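Local coordinates for glutathione transferase (Leptospira interrogans serovar Lai, PDB 3UBK), which binds glutathione and probably catalyses its conjugation to electrophilic substrates, as glutathione transferases generally do, at residues I32-S37 / G49-L54; I4-A9 / K17-I22; I11-N16 / F159-V164. One frame throughout, in Å; residues are numbered along the deposited sequence.

Contact 1: residues I32-S37 / G49-L54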
ATOM      1  N   ILE A  32      -9.771 -19.456  -8.875  1.00 41.43           N
ATOM      2  CA  ILE A  32     -11.151 -19.694  -8.472  1.00 44.13           C
ATOM      3  C   ILE A  32     -11.918 -18.403  -8.632  1.00 46.33           C
ATOM      4  O   ILE A  32     -11.680 -17.433  -7.911  1.00 41.40           O
ATOM      5  CB  ILE A  32     -11.243 -20.168  -7.010  1.00 46.92           C
ATOM      6  CG1 ILE A  32     -10.402 -21.433  -6.820  1.00 47.10           C
ATOM      7  CG2 ILE A  32     -12.706 -20.413  -6.606  1.00 46.99           C
ATOM      8  CD1 ILE A  32     -10.639 -22.464  -7.904  1.00 56.55           C
ATOM      9  N   ARG A  33     -12.826 -18.389  -9.601  1.00 43.07           N
ATOM     10  CA  ARG A  33     -13.529 -17.175  -9.959  1.00 49.65           C
ATOM     11  C   ARG A  33     -14.634 -16.923  -8.957  1.00 56.35           C
ATOM     12  O   ARG A  33     -15.591 -17.689  -8.856  1.00 58.47           O
ATOM     13  CB  ARG A  33     -14.103 -17.282 -11.373  1.00 51.05           C
ATOM     14  CG  ARG A  33     -14.616 -15.975 -11.954  1.00 55.81           C
ATOM     15  CD  ARG A  33     -15.035 -16.181 -13.398  1.00 54.81           C
ATOM     16  NE  ARG A  33     -15.552 -17.531 -13.574  1.00 54.08           N
ATOM     17  CZ  ARG A  33     -14.823 -18.566 -13.979  1.00 54.32           C
ATOM     18  NH1 ARG A  33     -13.531 -18.404 -14.281  1.00 41.31           N
ATOM     19  NH2 ARG A  33     -15.391 -19.762 -14.084  1.00 47.18           N
ATOM     20  N   ILE A  34     -14.469 -15.860  -8.189  1.00 56.67           N
ATOM     21  CA  ILE A  34     -15.518 -15.362  -7.339  1.00 55.99           C
ATOM     22  C   ILE A  34     -15.463 -13.850  -7.427  1.00 59.99           C
ATOM     23  O   ILE A  34     -14.495 -13.274  -7.955  1.00 48.91           O
ATOM     24  CB  ILE A  34     -15.333 -15.797  -5.873  1.00 57.59           C
ATOM     25  CG1 ILE A  34     -13.958 -15.356  -5.357  1.00 59.52           C
ATOM     26  CG2 ILE A  34     -15.521 -17.301  -5.732  1.00 62.60           C
ATOM     27  CD1 ILE A  34     -13.783 -15.494  -3.860  1.00 58.95           C
ATOM     28  N   ALA A  35     -16.517 -13.215  -6.921  1.00 62.77           N
ATOM     29  CA  ALA A  35     -16.596 -11.765  -6.833  1.00 64.71           C
ATOM     30  C   ALA A  35     -16.417 -11.375  -5.373  1.00 64.03           C
ATOM     31  O   ALA A  35     -16.563 -12.220  -4.481  1.00 61.11           O
ATOM     32  CB  ALA A  35     -17.943 -11.280  -7.352  1.00 65.36           C
ATOM     33  N   PRO A  36     -16.090 -10.100  -5.121  1.00 63.10           N
ATOM     34  CA  PRO A  36     -16.031  -9.637  -3.740  1.00 65.82           C
ATOM     35  C   PRO A  36     -17.330 -10.006  -3.018  1.00 67.32           C
ATOM     36  O   PRO A  36     -18.348 -10.260  -3.669  1.00 66.61           O
ATOM     37  CB  PRO A  36     -15.895  -8.119  -3.888  1.00 66.81           C
ATOM     38  CG  PRO A  36     -15.224  -7.933  -5.223  1.00 64.80           C
ATOM     39  CD  PRO A  36     -15.769  -9.036  -6.090  1.00 64.97           C
ATOM     40  N   SER A  37     -17.300 -10.053  -1.690  1.00 65.31           N
ATOM     41  CA  SER A  37     -18.473 -10.481  -0.930  1.00 65.04           C
ATOM     42  C   SER A  37     -18.330 -10.183   0.567  1.00 67.09           C
ATOM     43  O   SER A  37     -17.226 -10.216   1.117  1.00 64.39           O
ATOM     44  CB  SER A  37     -18.740 -11.976  -1.176  1.00 63.63           C
ATOM     45  OG  SER A  37     -19.491 -12.568  -0.126  1.00 62.03           O
ATOM     46  N   GLY A  49     -13.633  -8.404   2.512  1.00 46.18           N
ATOM     47  CA  GLY A  49     -14.464  -8.892   1.410  1.00 46.72           C
ATOM     48  C   GLY A  49     -13.866  -8.612   0.037  1.00 49.61           C
ATOM     49  O   GLY A  49     -14.586  -8.538  -0.960  1.00 53.43           O
ATOM     50  N   LYS A  50     -12.543  -8.470  -0.019  1.00 47.67           N
ATOM     51  CA  LYS A  50     -11.863  -8.138  -1.273  1.00 43.55           C
ATOM     52  C   LYS A  50     -11.284  -9.365  -1.964  1.00 39.55           C
ATOM     53  O   LYS A  50     -11.124 -10.424  -1.358  1.00 39.83           O
ATOM     54  CB  LYS A  50     -10.725  -7.146  -1.023  1.00 45.13           C
ATOM     55  CG  LYS A  50     -11.112  -5.915  -0.213  1.00 55.59           C
ATOM     56  CD  LYS A  50     -11.737  -4.858  -1.088  1.00 61.17           C
ATOM     57  CE  LYS A  50     -11.776  -3.515  -0.379  1.00 64.90           C
ATOM     58  NZ  LYS A  50     -11.989  -2.422  -1.356  1.00 65.74           N
ATOM     59  N   ILE A  51     -10.971  -9.198  -3.243  1.00 40.34           N
ATOM     60  CA  ILE A  51     -10.169 -10.159  -3.981  1.00 40.70           C
ATOM     61  C   ILE A  51      -8.948  -9.394  -4.470  1.00 37.16           C
ATOM     62  O   ILE A  51      -9.018  -8.180  -4.645  1.00 43.56           O
ATOM     63  CB  ILE A  51     -10.952 -10.754  -5.167  1.00 40.33           C
ATOM     64  CG1 ILE A  51     -11.630  -9.641  -5.989  1.00 39.27           C
ATOM     65  CG2 ILE A  51     -11.976 -11.757  -4.641  1.00 36.05           C
ATOM     66  CD1 ILE A  51     -12.164 -10.094  -7.375  1.00 42.47           C
ATOM     67  N   PRO A  52      -7.824 -10.086  -4.698  1.00 34.31           N
ATOM     68  CA  PRO A  52      -7.591 -11.527  -4.600  1.00 34.91           C
ATOM     69  C   PRO A  52      -7.315 -12.024  -3.186  1.00 35.88           C
ATOM     70  O   PRO A  52      -6.904 -11.258  -2.303  1.00 33.92           O
ATOM     71  CB  PRO A  52      -6.310 -11.718  -5.434  1.00 33.88           C
ATOM     72  CG  PRO A  52      -5.565 -10.458  -5.190  1.00 32.69           C
ATOM     73  CD  PRO A  52      -6.642  -9.390  -5.237  1.00 33.41           C
ATOM     74  N   VAL A  53      -7.537 -13.320  -2.992  1.00 31.60           N
ATOM     75  CA  VAL A  53      -7.055 -14.018  -1.814  1.00 33.87           C
ATOM     76  C   VAL A  53      -6.197 -15.168  -2.313  1.00 37.31           C
ATOM     77  O   VAL A  53      -6.603 -15.892  -3.228  1.00 36.82           O
ATOM     78  CB  VAL A  53      -8.203 -14.608  -0.975  1.00 35.99           C
ATOM     79  CG1 VAL A  53      -7.672 -15.199   0.317  1.00 34.52           C
ATOM     80  CG2 VAL A  53      -9.261 -13.549  -0.677  1.00 42.87           C
ATOM     81  N   LEU A  54      -5.010 -15.332  -1.732  1.00 28.75           N
ATOM     82  CA  LEU A  54      -4.168 -16.483  -2.037  1.00 33.38           C
ATOM     83  C   LEU A  54      -4.382 -17.561  -0.989  1.00 37.47           C
ATOM     84  O   LEU A  54      -4.363 -17.292   0.224  1.00 39.52           O
ATOM     85  CB  LEU A  54      -2.689 -16.096  -2.064  1.00 32.78           C
ATOM     86  CG  LEU A  54      -1.699 -17.196  -2.477  1.00 40.47           C
ATOM     87  CD1 LEU A  54      -1.545 -17.212  -3.988  1.00 42.72           C
ATOM     88  CD2 LEU A  54      -0.351 -16.963  -1.814  1.00 34.35           C
TER
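Ile51 meets Pro36 and Ile34 with both branches of its side chain. Its CD1 lies 4.0 Å from Pro36 CD, while Ile51 CG1 passes the rest of the proline ring obliquely, reaching Pro36 CG at 4.1 Å. The other branch, Ile51 CG2, approaches Ile34 CG1 at 4.2 Å, the two isoleucines lying alongside and running opposite ways. This split follows from the torsion of Ile51: at chi1 48° CG1 is tucked in over the backbone while CG2 stands opposite the carbonyl carbon. Ile51 and Lys50 are glutathione-binding residues, and the cis peptide bond between Ile51 and Pro52 is the hallmark cis-proline turn of the thioredoxin-like fold, from which the chain enters strand 53-56. The contact sets the loop after strand 29-32 beside a glutathione-binding turn, with Phe42 of helix 40-43 packing on both isoleucines. Toward Ser37 the backbones take over. Gly49 O receives the amide of Ser37 (Ser37 N to Gly49 O 3.2 Å, N-H...O angle 152°), the donor tilted somewhat out of the carbonyl plane. The same Gly49 O lies 3.2 Å from Pro36 CB. Gly49 has a positive phi of 74°, a backbone shape that glycine adopts easily, and its bare CA can come to 3.1 Å from Ser37 O, a buried carbonyl oxygen with no hydrogen-bond partner in the model.

Contact 2: residues I4-A9 / K17-I22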
ATOM      1  N   ILE A   4      -1.104 -23.773  -5.090  1.00 41.27           N
ATOM      2  CA  ILE A   4      -1.524 -22.384  -5.019  1.00 40.81           C
ATOM      3  C   ILE A   4      -2.923 -22.181  -5.588  1.00 37.46           C
ATOM      4  O   ILE A   4      -3.197 -22.542  -6.728  1.00 36.94           O
ATOM      5  CB  ILE A   4      -0.549 -21.476  -5.790  1.00 40.17           C
ATOM      6  CG1 ILE A   4       0.850 -21.575  -5.175  1.00 46.43           C
ATOM      7  CG2 ILE A   4      -1.047 -20.037  -5.777  1.00 41.96           C
ATOM      8  CD1 ILE A   4       1.940 -21.056  -6.069  1.00 46.48           C
ATOM      9  N   LYS A   5      -3.814 -21.627  -4.779  1.00 35.75           N
ATOM     10  CA  LYS A   5      -5.131 -21.253  -5.276  1.00 37.23           C
ATOM     11  C   LYS A   5      -5.273 -19.743  -5.197  1.00 35.14           C
ATOM     12  O   LYS A   5      -5.039 -19.151  -4.146  1.00 35.00           O
ATOM     13  CB  LYS A   5      -6.227 -21.940  -4.461  1.00 39.85           C
ATOM     14  CG  LYS A   5      -6.376 -23.428  -4.780  1.00 49.80           C
ATOM     15  CD  LYS A   5      -7.325 -24.119  -3.825  1.00 65.33           C
ATOM     16  CE  LYS A   5      -7.224 -25.632  -3.958  1.00 81.44           C
ATOM     17  NZ  LYS A   5      -8.079 -26.331  -2.961  1.00 85.80           N
ATOM     18  N   LEU A   6      -5.641 -19.126  -6.314  1.00 35.37           N
ATOM     19  CA  LEU A   6      -5.897 -17.694  -6.370  1.00 35.65           C
ATOM     20  C   LEU A   6      -7.398 -17.435  -6.518  1.00 40.98           C
ATOM     21  O   LEU A   6      -7.977 -17.719  -7.569  1.00 38.12           O
ATOM     22  CB  LEU A   6      -5.157 -17.085  -7.564  1.00 33.69           C
ATOM     23  CG  LEU A   6      -5.252 -15.572  -7.785  1.00 36.84           C
ATOM     24  CD1 LEU A   6      -4.653 -14.831  -6.592  1.00 46.80           C
ATOM     25  CD2 LEU A   6      -4.550 -15.187  -9.081  1.00 39.50           C
ATOM     26  N   HIS A   7      -8.019 -16.899  -5.471  1.00 34.91           N
ATOM     27  CA  HIS A   7      -9.450 -16.602  -5.494  1.00 37.05           C
ATOM     28  C   HIS A   7      -9.658 -15.202  -6.021  1.00 36.42           C
ATOM     29  O   HIS A   7      -9.110 -14.237  -5.477  1.00 34.91           O
ATOM     30  CB  HIS A   7     -10.053 -16.712  -4.093  1.00 36.96           C
ATOM     31  CG  HIS A   7      -9.830 -18.039  -3.440  1.00 38.62           C
ATOM     32  ND1 HIS A   7     -10.828 -18.982  -3.308  1.00 48.90           N
ATOM     33  CD2 HIS A   7      -8.719 -18.588  -2.891  1.00 47.23           C
ATOM     34  CE1 HIS A   7     -10.341 -20.052  -2.704  1.00 56.37           C
ATOM     35  NE2 HIS A   7      -9.064 -19.838  -2.436  1.00 40.55           N
ATOM     36  N   GLY A   8     -10.442 -15.091  -7.088  1.00 37.20           N
ATOM     37  CA  GLY A   8     -10.768 -13.793  -7.674  1.00 36.68           C
ATOM     38  C   GLY A   8     -10.813 -13.857  -9.196  1.00 40.25           C
ATOM     39  O   GLY A   8     -10.058 -14.604  -9.817  1.00 36.31           O
ATOM     40  N   ALA A   9     -11.688 -13.056  -9.795  1.00 41.31           N
ATOM     41  CA  ALA A   9     -11.930 -13.102 -11.239  1.00 45.48           C
ATOM     42  C   ALA A   9     -10.941 -12.253 -12.034  1.00 42.16           C
ATOM     43  O   ALA A   9     -10.347 -11.304 -11.509  1.00 38.92           O
ATOM     44  CB  ALA A   9     -13.370 -12.688 -11.550  1.00 46.75           C
ATOM     45  N   LYS A  17      -2.680  -8.269 -11.146  1.00 33.22           N
ATOM     46  CA  LYS A  17      -1.371  -7.953 -10.586  1.00 30.20           C
ATOM     47  C   LYS A  17      -0.690  -9.219 -10.015  1.00 32.27           C
ATOM     48  O   LYS A  17       0.475  -9.501 -10.297  1.00 32.01           O
ATOM     49  CB  LYS A  17      -1.529  -6.881  -9.498  1.00 31.10           C
ATOM     50  CG  LYS A  17      -0.300  -6.622  -8.620  1.00 30.13           C
ATOM     51  CD  LYS A  17      -0.748  -5.724  -7.450  1.00 33.28           C
ATOM     52  CE  LYS A  17       0.330  -5.433  -6.439  1.00 43.42           C
ATOM     53  NZ  LYS A  17      -0.321  -4.811  -5.222  1.00 32.88           N
ATOM     54  N   VAL A  18      -1.419  -9.974  -9.204  1.00 29.54           N
ATOM     55  CA  VAL A  18      -0.875 -11.197  -8.594  1.00 32.15           C
ATOM     56  C   VAL A  18      -0.610 -12.281  -9.655  1.00 33.46           C
ATOM     57  O   VAL A  18       0.433 -12.957  -9.659  1.00 33.01           O
ATOM     58  CB  VAL A  18      -1.818 -11.752  -7.496  1.00 31.54           C
ATOM     59  CG1 VAL A  18      -1.379 -13.152  -7.059  1.00 29.05           C
ATOM     60  CG2 VAL A  18      -1.877 -10.792  -6.276  1.00 24.54           C
ATOM     61  N   LYS A  19      -1.552 -12.423 -10.573  1.00 30.15           N
ATOM     62  CA  LYS A  19      -1.466 -13.420 -11.636  1.00 33.74           C
ATOM     63  C   LYS A  19      -0.222 -13.222 -12.513  1.00 30.44           C
ATOM     64  O   LYS A  19       0.439 -14.192 -12.914  1.00 32.33           O
ATOM     65  CB  LYS A  19      -2.750 -13.316 -12.470  1.00 35.09           C
ATOM     66  CG  LYS A  19      -3.172 -14.543 -13.200  1.00 50.21           C
ATOM     67  CD  LYS A  19      -4.636 -14.404 -13.634  1.00 44.60           C
ATOM     68  CE  LYS A  19      -4.890 -15.229 -14.874  1.00 42.06           C
ATOM     69  NZ  LYS A  19      -6.318 -15.168 -15.314  1.00 37.13           N
ATOM     70  N   LEU A  20       0.100 -11.966 -12.829  1.00 31.78           N
ATOM     71  CA  LEU A  20       1.301 -11.664 -13.591  1.00 29.36           C
ATOM     72  C   LEU A  20       2.575 -12.204 -12.919  1.00 33.15           C
ATOM     73  O   LEU A  20       3.486 -12.740 -13.589  1.00 28.60           O
ATOM     74  CB  LEU A  20       1.431 -10.145 -13.800  1.00 31.91           C
ATOM     75  CG  LEU A  20       0.481  -9.492 -14.804  1.00 31.03           C
ATOM     76  CD1 LEU A  20       0.369  -7.953 -14.586  1.00 30.32           C
ATOM     77  CD2 LEU A  20       0.921  -9.821 -16.234  1.00 29.25           C
ATOM     78  N   GLY A  21       2.651 -12.045 -11.600  1.00 30.21           N
ATOM     79  CA  GLY A  21       3.810 -12.513 -10.836  1.00 31.89           C
ATOM     80  C   GLY A  21       3.888 -14.028 -10.809  1.00 30.80           C
ATOM     81  O   GLY A  21       4.954 -14.595 -11.010  1.00 31.53           O
ATOM     82  N   ILE A  22       2.756 -14.684 -10.566  1.00 30.15           N
ATOM     83  CA  ILE A  22       2.690 -16.153 -10.567  1.00 27.43           C
ATOM     84  C   ILE A  22       3.110 -16.722 -11.929  1.00 30.56           C
ATOM     85  O   ILE A  22       3.921 -17.652 -12.005  1.00 30.87           O
ATOM     86  CB  ILE A  22       1.268 -16.644 -10.205  1.00 29.84           C
ATOM     87  CG1 ILE A  22       0.973 -16.416  -8.713  1.00 28.89           C
ATOM     88  CG2 ILE A  22       1.079 -18.141 -10.545  1.00 29.96           C
ATOM     89  CD1 ILE A  22      -0.536 -16.577  -8.319  1.00 26.67           C
TER
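Leu6 and Val18 make the closest approach, methyl to methyl, with Leu6 CD1 3.7 Å from Val18 CG1 and the two side chains crossing at a slant. Leu6 works with both ends of its fork. The extended first torsion (chi1 -178°) carries CG opposite the backbone N and out from the strand, and the second methyl, CD2, then lies 4.3 Å from Ile22 CD1. CD2 is equally far, 4.3 Å, from CB of Lys19, so the lysine takes part through the aliphatic start of its chain. Ile4 adds a further hydrocarbon contact, its CG2 standing 4.3 Å from Ile22 CD1; that delta methyl is thus shared by two strand residues. Ile4 and Leu6 alternate with Lys5 along the strand and send their CB atoms toward the helix, whereas Val18 and Ile22 are one turn apart and joined by the bond from Ile22 N to Val18 O (3.0 Å).

Further out, Lys19 turns its amino group away to Gln31, with a salt bridge to Asp204 of helix 196-213. Tyr29 of strand 29-32 packs on Ile4, Lys19 and Ile22, while Ser64, Ile67 and Leu71 of helix 64-74 close round Val18 and Ile22. The segment axes approach to 10.4 Å at 158° between their directions, a nearly antiparallel course with the apolar layer filling the gap. Such a strand and returning helix form the first half of a beta-alpha-beta crossover; here strand 4-7, helix 13-25 and strand 29-32 make up the opening unit of the thioredoxin-like N-terminal domain of glutathione transferases.

Contact 3: residues I11-N16 / F159-V164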
ATOM      1  N   ILE A  11     -11.291 -10.045 -14.158  1.00 36.25           N
ATOM      2  CA  ILE A  11     -11.622  -8.653 -14.434  1.00 42.69           C
ATOM      3  C   ILE A  11     -11.060  -7.698 -13.380  1.00 44.45           C
ATOM      4  O   ILE A  11     -11.041  -6.487 -13.593  1.00 46.04           O
ATOM      5  CB  ILE A  11     -13.145  -8.401 -14.571  1.00 47.40           C
ATOM      6  CG1 ILE A  11     -13.900  -8.986 -13.378  1.00 48.08           C
ATOM      7  CG2 ILE A  11     -13.675  -8.940 -15.907  1.00 47.75           C
ATOM      8  CD1 ILE A  11     -15.344  -8.511 -13.295  1.00 57.13           C
ATOM      9  N   SER A  12     -10.614  -8.236 -12.246  1.00 41.77           N
ATOM     10  CA  SER A  12      -9.978  -7.406 -11.218  1.00 38.93           C
ATOM     11  C   SER A  12      -8.510  -7.109 -11.537  1.00 41.36           C
ATOM     12  O   SER A  12      -7.710  -8.028 -11.769  1.00 38.70           O
ATOM     13  CB  SER A  12     -10.080  -8.070  -9.843  1.00 34.09           C
ATOM     14  OG  SER A  12      -9.189  -7.429  -8.932  1.00 39.36           O
ATOM     15  N   ASN A  13      -8.131  -5.836 -11.531  1.00 36.83           N
ATOM     16  CA  ASN A  13      -6.724  -5.515 -11.739  1.00 37.53           C
ATOM     17  C   ASN A  13      -5.790  -5.977 -10.602  1.00 40.74           C
ATOM     18  O   ASN A  13      -4.610  -6.265 -10.838  1.00 33.83           O
ATOM     19  CB  ASN A  13      -6.507  -4.042 -12.105  1.00 45.80           C
ATOM     20  CG  ASN A  13      -7.333  -3.091 -11.263  1.00 54.20           C
ATOM     21  OD1 ASN A  13      -6.909  -1.963 -11.010  1.00 58.64           O
ATOM     22  ND2 ASN A  13      -8.510  -3.536 -10.820  1.00 53.06           N
ATOM     23  N   TYR A  14      -6.315  -6.062  -9.382  1.00 35.97           N
ATOM     24  CA  TYR A  14      -5.530  -6.577  -8.256  1.00 34.59           C
ATOM     25  C   TYR A  14      -5.302  -8.085  -8.363  1.00 36.37           C
ATOM     26  O   TYR A  14      -4.240  -8.577  -8.003  1.00 30.38           O
ATOM     27  CB  TYR A  14      -6.177  -6.197  -6.918  1.00 33.70           C
ATOM     28  CG  TYR A  14      -6.096  -4.695  -6.722  1.00 40.12           C
ATOM     29  CD1 TYR A  14      -7.122  -3.861  -7.149  1.00 43.06           C
ATOM     30  CD2 TYR A  14      -4.958  -4.110  -6.183  1.00 31.65           C
ATOM     31  CE1 TYR A  14      -7.031  -2.474  -7.003  1.00 42.44           C
ATOM     32  CE2 TYR A  14      -4.862  -2.730  -6.030  1.00 39.61           C
ATOM     33  CZ  TYR A  14      -5.905  -1.920  -6.448  1.00 43.29           C
ATOM     34  OH  TYR A  14      -5.819  -0.549  -6.320  1.00 52.92           O
ATOM     35  N   VAL A  15      -6.297  -8.809  -8.861  1.00 31.34           N
ATOM     36  CA  VAL A  15      -6.119 -10.233  -9.156  1.00 32.39           C
ATOM     37  C   VAL A  15      -5.054 -10.361 -10.237  1.00 32.99           C
ATOM     38  O   VAL A  15      -4.110 -11.160 -10.133  1.00 31.76           O
ATOM     39  CB  VAL A  15      -7.465 -10.884  -9.622  1.00 31.82           C
ATOM     40  CG1 VAL A  15      -7.241 -12.291 -10.167  1.00 33.24           C
ATOM     41  CG2 VAL A  15      -8.462 -10.902  -8.475  1.00 34.40           C
ATOM     42  N   ASN A  16      -5.176  -9.541 -11.271  1.00 28.69           N
ATOM     43  CA  ASN A  16      -4.263  -9.628 -12.391  1.00 32.85           C
ATOM     44  C   ASN A  16      -2.839  -9.266 -12.015  1.00 36.52           C
ATOM     45  O   ASN A  16      -1.897  -9.873 -12.518  1.00 31.35           O
ATOM     46  CB  ASN A  16      -4.763  -8.794 -13.574  1.00 34.61           C
ATOM     47  CG  ASN A  16      -5.970  -9.421 -14.220  1.00 37.25           C
ATOM     48  OD1 ASN A  16      -6.215 -10.610 -14.037  1.00 34.99           O
ATOM     49  ND2 ASN A  16      -6.739  -8.636 -14.950  1.00 35.36           N
ATOM     50  N   PHE A 159       1.578  -3.256 -15.354  1.00 35.49           N
ATOM     51  CA  PHE A 159       0.812  -3.823 -16.455  1.00 36.74           C
ATOM     52  C   PHE A 159      -0.640  -4.053 -16.060  1.00 36.30           C
ATOM     53  O   PHE A 159      -1.557  -3.797 -16.840  1.00 37.08           O
ATOM     54  CB  PHE A 159       1.441  -5.127 -16.967  1.00 30.07           C
ATOM     55  CG  PHE A 159       0.826  -5.625 -18.251  1.00 36.08           C
ATOM     56  CD1 PHE A 159       1.247  -5.129 -19.474  1.00 35.22           C
ATOM     57  CD2 PHE A 159      -0.169  -6.588 -18.230  1.00 37.31           C
ATOM     58  CE1 PHE A 159       0.685  -5.576 -20.658  1.00 37.60           C
ATOM     59  CE2 PHE A 159      -0.744  -7.042 -19.410  1.00 37.46           C
ATOM     60  CZ  PHE A 159      -0.320  -6.538 -20.622  1.00 31.32           C
ATOM     61  N   ALA A 160      -0.849  -4.548 -14.843  1.00 31.54           N
ATOM     62  CA  ALA A 160      -2.191  -4.795 -14.349  1.00 35.74           C
ATOM     63  C   ALA A 160      -3.032  -3.507 -14.240  1.00 35.96           C
ATOM     64  O   ALA A 160      -4.167  -3.466 -14.704  1.00 37.92           O
ATOM     65  CB  ALA A 160      -2.122  -5.498 -13.007  1.00 32.96           C
ATOM     66  N   HIS A 161      -2.475  -2.459 -13.637  1.00 37.63           N
ATOM     67  CA  HIS A 161      -3.250  -1.243 -13.354  1.00 38.06           C
ATOM     68  C   HIS A 161      -3.301  -0.261 -14.527  1.00 39.71           C
ATOM     69  O   HIS A 161      -4.347   0.302 -14.835  1.00 41.73           O
ATOM     70  CB  HIS A 161      -2.691  -0.519 -12.123  1.00 36.13           C
ATOM     71  CG  HIS A 161      -2.840  -1.287 -10.849  1.00 35.45           C
ATOM     72  ND1 HIS A 161      -4.047  -1.800 -10.423  1.00 40.22           N
ATOM     73  CD2 HIS A 161      -1.937  -1.609  -9.891  1.00 35.49           C
ATOM     74  CE1 HIS A 161      -3.878  -2.420  -9.268  1.00 46.86           C
ATOM     75  NE2 HIS A 161      -2.607  -2.310  -8.918  1.00 39.33           N
ATOM     76  N   LEU A 162      -2.172  -0.061 -15.184  1.00 36.65           N
ATOM     77  CA  LEU A 162      -2.099   0.943 -16.232  1.00 43.47           C
ATOM     78  C   LEU A 162      -2.855   0.530 -17.485  1.00 45.57           C
ATOM     79  O   LEU A 162      -3.362   1.373 -18.212  1.00 46.69           O
ATOM     80  CB  LEU A 162      -0.645   1.261 -16.573  1.00 37.39           C
ATOM     81  CG  LEU A 162       0.149   1.909 -15.437  1.00 47.63           C
ATOM     82  CD1 LEU A 162       1.573   2.171 -15.893  1.00 41.60           C
ATOM     83  CD2 LEU A 162      -0.506   3.199 -14.917  1.00 39.50           C
ATOM     84  N   SER A 163      -2.915  -0.765 -17.750  1.00 44.76           N
ATOM     85  CA  SER A 163      -3.650  -1.227 -18.906  1.00 46.95           C
ATOM     86  C   SER A 163      -5.128  -0.916 -18.688  1.00 49.49           C
ATOM     87  O   SER A 163      -5.815  -0.476 -19.603  1.00 50.77           O
ATOM     88  CB  SER A 163      -3.431  -2.721 -19.126  1.00 40.31           C
ATOM     89  OG  SER A 163      -3.942  -3.462 -18.044  1.00 45.94           O
ATOM     90  N   VAL A 164      -5.599  -1.130 -17.462  1.00 50.08           N
ATOM     91  CA  VAL A 164      -6.990  -0.866 -17.104  1.00 55.14           C
ATOM     92  C   VAL A 164      -7.275   0.637 -17.088  1.00 59.96           C
ATOM     93  O   VAL A 164      -8.331   1.086 -17.552  1.00 57.99           O
ATOM     94  CB  VAL A 164      -7.343  -1.454 -15.724  1.00 54.91           C
ATOM     95  CG1 VAL A 164      -8.567  -0.753 -15.143  1.00 59.47           C
ATOM     96  CG2 VAL A 164      -7.569  -2.960 -15.821  1.00 48.66           C
TER
HETATM   97  O   HOH W   1      -5.600  -5.838 -15.436  1.00 42.91           O
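The backbones of Asn13 and Ala160 approach to 5.3 Å between their CA atoms, bringing the first turn of helix 13-25 against the middle of helix 153-169. At this close point the Ala160 methyl is wedged against the other helix, with Ala160 CB 3.4 Å from Asn13 O and 4.0 Å from Asn16 C. Asn13 CB also lies 4.0 Å from Val164 CG2, one helical turn beyond Ala160. Beside this seam His161 points the edge of its imidazole at Tyr14 in an edge-to-face pair, the centroids 4.6 Å apart and the planes at 62°. His161 CE1 does the touching: it stands over one face of the phenol ring, offset toward the rim, nearest to Tyr14 CE2 at 3.4 Å. The phenol gets there although the CB of Tyr14 points away from helix 153-169, because chi1 of -67° swings the ring back beside the backbone N.

Ser12 caps this helix end: its OG accepts from Val15 N nearly straight (167°), and more weakly from Tyr14 N. A water bridges the two helices, accepting from Asn16 ND2 and donating to Ala160 O (2.9 Å); Asn16 ND2 also bonds Ser10 O. His161 NE2 is hydrogen-bonded to Glu100 of helix 86-111, which helps to set the imidazole's rotation. That carboxylate would probably polarise the imidazole, and the edge-on approach lets its CE1-H meet the electron-rich face of Tyr14, so an aromatic CH-pi contact and one bridging water, besides the packing of the Ala160 methyl and Val164 on helix 13-25, join the N-terminal and C-terminal domains.

Contacts 1 and 2 have centres about 10 Å apart and both belong to the N-terminal domain, where strands 53-56 and 4-7 are neighbours in one sheet. Contact 3, about 11 Å from contact 2 and 14 Å from contact 1, joins that domain to the C-terminal helices. Helix 13-25 serves both contacts 2 and 3, facing the sheet with one part and helix 153-169 with another. Along the chain contact 2 closes before contact 1 opens; contact 1 is nested within the long loop closed by contact 3, and the segments of contacts 2 and 3 alternate. Pro52 and Ile51 pack on the start of helix 13-25, linking the glutathione-binding turn directly to the domain interface.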